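Local coordinates for protein HTH-type transcriptional regulator TreR (Bacillus subtilis, PDB 2OGG) that represses the trePA operon and binds trehalose-6-phosphate, this chain being its effector-binding domain, at residues A[29-42]-A[53-66]. Numbering follows the deposited sequence.
Sequences LRANLDDDIWEVIR and LDKDYFFRKHVPHL. With SO4 (sulfate ion), chain D; SO4 (sulfate ion), chain C.
Leu29 lies alongside the Phe59 ring and runs the other way, its CG 3.6 Å from Phe59 CE2, and Ala31 CB meets the far end of the same ring at CZ. Asp35 approaches the edge of that ring; its OD2 accepts a hydrogen bond from Asn32 N, across the type I turn from Asn32 to Asp35, while OD1 forms a salt bridge with Lys61 NZ at 3.3 Å, its hydrogen bond weak. A sulfate, probably from the crystallisation liquor, accepts a bond from Asp36 N, and one of its oxygens lies close to Arg60 NH1. Ile37 starts the strand and sets CD1 over a face of Phe59. Trp38 goes to the other side of the sheet, CB over the face of Phe58 and Leu66 CB over the six-membered ring of Trp38, 3.9 Å from the centroid; in the indole plane, NE1 donates to Val63 O at 2.7 Å. Glu39, its CG swung away from the backbone N (chi1 153°), runs extended alongside Tyr57, and Tyr57 OH gives OE2 a very short bond. Val40 and Asp56 exchange two backbone bonds. Arg42, bent at chi3 (-71°), turns its guanidinium edge to Asp56 OD2, 3.2 Å from NH2, while NH1 and NH2 both donate to O4 of a second sulfate; Asp56 OD1 is held by Thr133 and Gln131. This antiparallel hairpin supplies the second and third strands of the UTRA domain's six-stranded sheet; Arg42 shares its sulfate with Arg44, Ser74, Ile75 N and Tyr76 N, an anion site that could suit the phosphate of trehalose-6-phosphate.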
# COMPACT_ATOMS: atom_id res chain seq x y z
N LEU A 29 20.02 12.59 -3.12
CA LEU A 29 20.14 11.36 -3.90
C LEU A 29 21.23 10.43 -3.37
O LEU A 29 21.50 9.41 -3.96
CB LEU A 29 20.47 11.74 -5.34
CG LEU A 29 20.12 10.82 -6.49
CD1 LEU A 29 18.69 10.36 -6.39
CD2 LEU A 29 20.35 11.58 -7.76
N ARG A 30 21.78 10.77 -2.21
CA ARG A 30 22.94 10.07 -1.65
C ARG A 30 23.99 9.75 -2.71
O ARG A 30 24.44 8.61 -2.83
CB ARG A 30 22.51 8.80 -0.92
CG ARG A 30 21.99 9.03 0.49
CD ARG A 30 21.13 7.82 0.90
NE ARG A 30 20.45 8.03 2.17
CZ ARG A 30 19.38 7.35 2.58
NH1 ARG A 30 18.85 6.41 1.80
NH2 ARG A 30 18.82 7.62 3.74
N ALA A 31 24.35 10.75 -3.50
CA ALA A 31 25.36 10.61 -4.56
C ALA A 31 26.69 11.26 -4.15
O ALA A 31 26.69 12.31 -3.50
CB ALA A 31 24.86 11.28 -5.83
N ASN A 32 27.80 10.72 -4.68
CA ASN A 32 29.14 11.32 -4.51
C ASN A 32 29.50 12.34 -5.60
O ASN A 32 28.87 12.41 -6.68
CB ASN A 32 30.23 10.24 -4.57
CG ASN A 32 29.96 9.07 -3.64
OD1 ASN A 32 29.55 9.25 -2.49
ND2 ASN A 32 30.35 7.88 -4.09
N LEU A 33 30.65 12.97 -5.37
CA LEU A 33 31.33 13.78 -6.36
C LEU A 33 31.48 13.16 -7.75
O LEU A 33 31.22 13.79 -8.76
CB LEU A 33 30.85 15.21 -6.37
CG LEU A 33 31.86 16.31 -6.66
CD1 LEU A 33 31.11 17.54 -7.14
CD2 LEU A 33 32.67 16.60 -5.39
N ASP A 34 31.85 11.88 -7.78
CA ASP A 34 32.21 11.24 -9.03
C ASP A 34 31.10 10.33 -9.55
O ASP A 34 31.36 9.20 -9.97
CB ASP A 34 33.51 10.46 -8.85
CG ASP A 34 33.63 9.84 -7.47
OD1 ASP A 34 33.58 8.59 -7.38
OD2 ASP A 34 33.70 10.59 -6.47
N ASP A 35 29.86 10.75 -9.32
CA ASP A 35 28.71 10.05 -9.84
C ASP A 35 28.10 10.96 -10.89
O ASP A 35 28.01 12.16 -10.67
CB ASP A 35 27.68 9.82 -8.73
CG ASP A 35 28.01 8.63 -7.84
OD1 ASP A 35 28.45 7.58 -8.38
OD2 ASP A 35 27.72 8.71 -6.62
N ASP A 36 27.79 10.42 -12.05
CA ASP A 36 27.17 11.21 -13.10
C ASP A 36 25.66 11.14 -12.93
O ASP A 36 25.08 10.05 -12.90
CB ASP A 36 27.61 10.72 -14.48
CG ASP A 36 28.96 11.31 -14.90
OD1 ASP A 36 29.38 12.32 -14.29
OD2 ASP A 36 29.54 10.83 -15.91
N ILE A 37 25.03 12.30 -12.79
CA ILE A 37 23.62 12.38 -12.47
C ILE A 37 22.91 13.11 -13.60
O ILE A 37 23.38 14.13 -14.07
CB ILE A 37 23.41 13.20 -11.16
CG1 ILE A 37 24.05 12.48 -9.97
CG2 ILE A 37 21.94 13.44 -10.89
CD1 ILE A 37 23.49 11.11 -9.76
N TRP A 38 21.77 12.58 -14.03
CA TRP A 38 20.97 13.25 -15.03
C TRP A 38 20.09 14.21 -14.25
O TRP A 38 19.69 13.86 -13.13
CB TRP A 38 20.06 12.23 -15.70
CG TRP A 38 20.74 11.31 -16.63
CD1 TRP A 38 20.84 9.96 -16.52
CD2 TRP A 38 21.24 11.65 -17.93
NE1 TRP A 38 21.39 9.42 -17.68
CE2 TRP A 38 21.58 10.43 -18.58
CE3 TRP A 38 21.27 12.83 -18.68
CZ2 TRP A 38 22.03 10.39 -19.89
CZ3 TRP A 38 21.72 12.78 -20.00
CH2 TRP A 38 22.11 11.58 -20.58
N GLU A 39 19.98 15.46 -14.70
CA GLU A 39 19.00 16.38 -14.13
C GLU A 39 17.99 16.81 -15.18
O GLU A 39 18.38 17.20 -16.28
CB GLU A 39 19.70 17.62 -13.58
CG GLU A 39 18.80 18.86 -13.57
CD GLU A 39 19.42 20.06 -12.83
OE1 GLU A 39 20.44 20.59 -13.32
OE2 GLU A 39 18.91 20.44 -11.75
N VAL A 40 16.71 16.67 -14.90
CA VAL A 40 15.69 17.15 -15.84
C VAL A 40 14.72 18.07 -15.10
O VAL A 40 14.21 17.71 -14.02
CB VAL A 40 14.87 16.01 -16.44
CG1 VAL A 40 13.94 16.53 -17.54
CG2 VAL A 40 15.80 14.90 -16.95
N ILE A 41 14.59 19.30 -15.58
CA ILE A 41 13.65 20.21 -14.98
C ILE A 41 12.59 20.61 -16.00
O ILE A 41 12.89 21.18 -17.06
CB ILE A 41 14.36 21.41 -14.36
CG1 ILE A 41 15.17 20.98 -13.14
CG2 ILE A 41 13.37 22.51 -13.97
CD1 ILE A 41 16.06 22.09 -12.62
N ARG A 42 11.33 20.33 -15.67
CA ARG A 42 10.22 20.55 -16.60
C ARG A 42 9.11 21.33 -15.94
O ARG A 42 8.84 21.12 -14.76
CB ARG A 42 9.64 19.22 -17.03
CG ARG A 42 10.57 18.42 -17.86
CD ARG A 42 10.06 17.02 -18.14
NE ARG A 42 10.08 16.15 -16.96
CZ ARG A 42 9.40 15.01 -16.90
NH1 ARG A 42 8.54 14.70 -17.89
NH2 ARG A 42 9.39 14.29 -15.79
N LEU A 53 6.06 22.31 -11.43
CA LEU A 53 7.46 22.24 -11.82
C LEU A 53 8.02 20.91 -11.38
O LEU A 53 7.86 20.54 -10.22
CB LEU A 53 8.26 23.40 -11.24
CG LEU A 53 9.68 23.36 -11.79
CD1 LEU A 53 9.70 23.94 -13.19
CD2 LEU A 53 10.71 24.01 -10.84
N ASP A 54 8.43 20.10 -12.35
CA ASP A 54 8.89 18.73 -12.06
C ASP A 54 10.41 18.64 -12.17
O ASP A 54 10.98 18.95 -13.22
CB ASP A 54 8.25 17.76 -13.03
CG ASP A 54 6.84 17.36 -12.61
OD1 ASP A 54 6.63 17.15 -11.39
OD2 ASP A 54 5.96 17.16 -13.50
N LYS A 55 11.08 18.33 -11.08
CA LYS A 55 12.54 18.13 -11.11
C LYS A 55 12.91 16.66 -10.89
O LYS A 55 12.46 16.05 -9.93
CB LYS A 55 13.20 19.04 -10.08
CG LYS A 55 12.86 20.51 -10.32
CD LYS A 55 13.10 21.41 -9.11
CE LYS A 55 14.59 21.61 -8.88
NZ LYS A 55 14.89 22.74 -7.97
N ASP A 56 13.49 16.03 -11.90
CA ASP A 56 13.96 14.66 -11.71
C ASP A 56 15.48 14.63 -11.68
O ASP A 56 16.10 15.17 -12.59
CB ASP A 56 13.44 13.73 -12.81
CG ASP A 56 12.01 13.23 -12.55
OD1 ASP A 56 11.89 12.23 -11.82
OD2 ASP A 56 11.02 13.80 -13.12
N TYR A 57 16.01 13.69 -10.90
CA TYR A 57 17.45 13.44 -10.77
C TYR A 57 17.68 11.94 -10.58
O TYR A 57 17.19 11.36 -9.61
CB TYR A 57 17.97 14.16 -9.53
CG TYR A 57 17.84 15.66 -9.61
CD1 TYR A 57 18.85 16.44 -10.17
CD2 TYR A 57 16.75 16.31 -9.05
CE1 TYR A 57 18.74 17.80 -10.24
CE2 TYR A 57 16.56 17.63 -9.25
CZ TYR A 57 17.59 18.39 -9.76
OH TYR A 57 17.44 19.76 -9.88
N PHE A 58 18.47 11.30 -11.44
CA PHE A 58 18.79 9.90 -11.28
C PHE A 58 20.15 9.55 -11.87
O PHE A 58 20.74 10.37 -12.58
CB PHE A 58 17.69 9.03 -11.87
CG PHE A 58 17.32 9.40 -13.26
CD1 PHE A 58 16.43 10.41 -13.50
CD2 PHE A 58 17.99 8.85 -14.33
CE1 PHE A 58 16.13 10.79 -14.79
CE2 PHE A 58 17.68 9.20 -15.63
CZ PHE A 58 16.73 10.15 -15.86
N PHE A 59 20.72 8.44 -11.42
CA PHE A 59 22.11 8.11 -11.78
C PHE A 59 22.20 7.60 -13.21
O PHE A 59 21.65 6.52 -13.54
CB PHE A 59 22.71 7.04 -10.85
CG PHE A 59 22.89 7.48 -9.44
CD1 PHE A 59 24.17 7.62 -8.91
CD2 PHE A 59 21.81 7.50 -8.56
CE1 PHE A 59 24.35 7.86 -7.56
CE2 PHE A 59 21.97 7.88 -7.23
CZ PHE A 59 23.26 7.98 -6.71
N ARG A 60 23.18 8.14 -13.91
CA ARG A 60 23.43 7.68 -15.25
C ARG A 60 23.90 6.22 -15.22
O ARG A 60 23.69 5.49 -16.16
CB ARG A 60 24.47 8.55 -15.90
CG ARG A 60 25.10 7.91 -17.12
CD ARG A 60 26.48 8.46 -17.30
NE ARG A 60 27.23 7.65 -18.21
CZ ARG A 60 27.70 6.44 -17.93
NH1 ARG A 60 27.66 5.97 -16.68
NH2 ARG A 60 28.36 5.77 -18.86
N LYS A 61 24.52 5.80 -14.13
CA LYS A 61 25.07 4.45 -14.08
C LYS A 61 23.99 3.40 -14.25
O LYS A 61 24.20 2.41 -14.91
CB LYS A 61 25.84 4.25 -12.78
CG LYS A 61 25.71 2.87 -12.17
CD LYS A 61 26.33 2.91 -10.77
CE LYS A 61 26.06 4.29 -10.11
NZ LYS A 61 27.06 4.63 -9.06
N HIS A 62 22.78 3.75 -13.86
CA HIS A 62 21.64 2.86 -14.01
C HIS A 62 20.77 3.11 -15.26
O HIS A 62 20.18 2.15 -15.80
CB HIS A 62 20.82 2.79 -12.71
CG HIS A 62 21.49 1.98 -11.64
ND1 HIS A 62 22.05 2.56 -10.51
CD2 HIS A 62 21.81 0.66 -11.59
CE1 HIS A 62 22.67 1.63 -9.81
NE2 HIS A 62 22.56 0.47 -10.45
N VAL A 63 20.84 4.34 -15.78
CA VAL A 63 20.08 4.80 -16.97
C VAL A 63 21.01 5.56 -17.94
O VAL A 63 21.12 6.79 -17.89
CB VAL A 63 18.88 5.67 -16.56
CG1 VAL A 63 18.11 6.15 -17.76
CG2 VAL A 63 17.98 4.87 -15.64
N PRO A 64 21.85 4.81 -18.66
CA PRO A 64 22.95 5.44 -19.37
C PRO A 64 22.53 6.34 -20.53
O PRO A 64 23.35 7.08 -21.06
CB PRO A 64 23.76 4.24 -19.90
CG PRO A 64 22.91 3.03 -19.65
CD PRO A 64 22.05 3.37 -18.49
N HIS A 65 21.30 6.20 -20.98
CA HIS A 65 20.91 6.82 -22.23
C HIS A 65 19.64 7.59 -21.98
O HIS A 65 18.76 7.15 -21.22
CB HIS A 65 20.62 5.75 -23.28
CG HIS A 65 21.82 4.95 -23.69
ND1 HIS A 65 21.74 3.61 -24.01
CD2 HIS A 65 23.13 5.28 -23.78
CE1 HIS A 65 22.95 3.16 -24.31
NE2 HIS A 65 23.80 4.17 -24.22
N LEU A 66 19.60 8.82 -22.48
CA LEU A 66 18.42 9.62 -22.30
C LEU A 66 18.38 10.69 -23.38
O LEU A 66 19.42 11.07 -23.94
CB LEU A 66 18.44 10.23 -20.91
CG LEU A 66 17.16 10.92 -20.42
CD1 LEU A 66 16.08 9.89 -20.12
CD2 LEU A 66 17.48 11.76 -19.16
S SO4 D . 29.22 7.28 -13.39
O1 SO4 D . 28.31 7.83 -12.38
O2 SO4 D . 29.10 5.82 -13.37
O3 SO4 D . 28.88 7.76 -14.74
O4 SO4 D . 30.59 7.70 -13.06
S SO4 C . 6.85 11.55 -16.01
O1 SO4 C . 7.56 11.33 -14.76
O2 SO4 C . 6.35 10.31 -16.56
O3 SO4 C . 5.67 12.38 -15.84
O4 SO4 C . 7.81 12.16 -16.91
O HOH W 1 25.76 7.36 -12.35
O HOH W 2 11.31 16.37 -14.69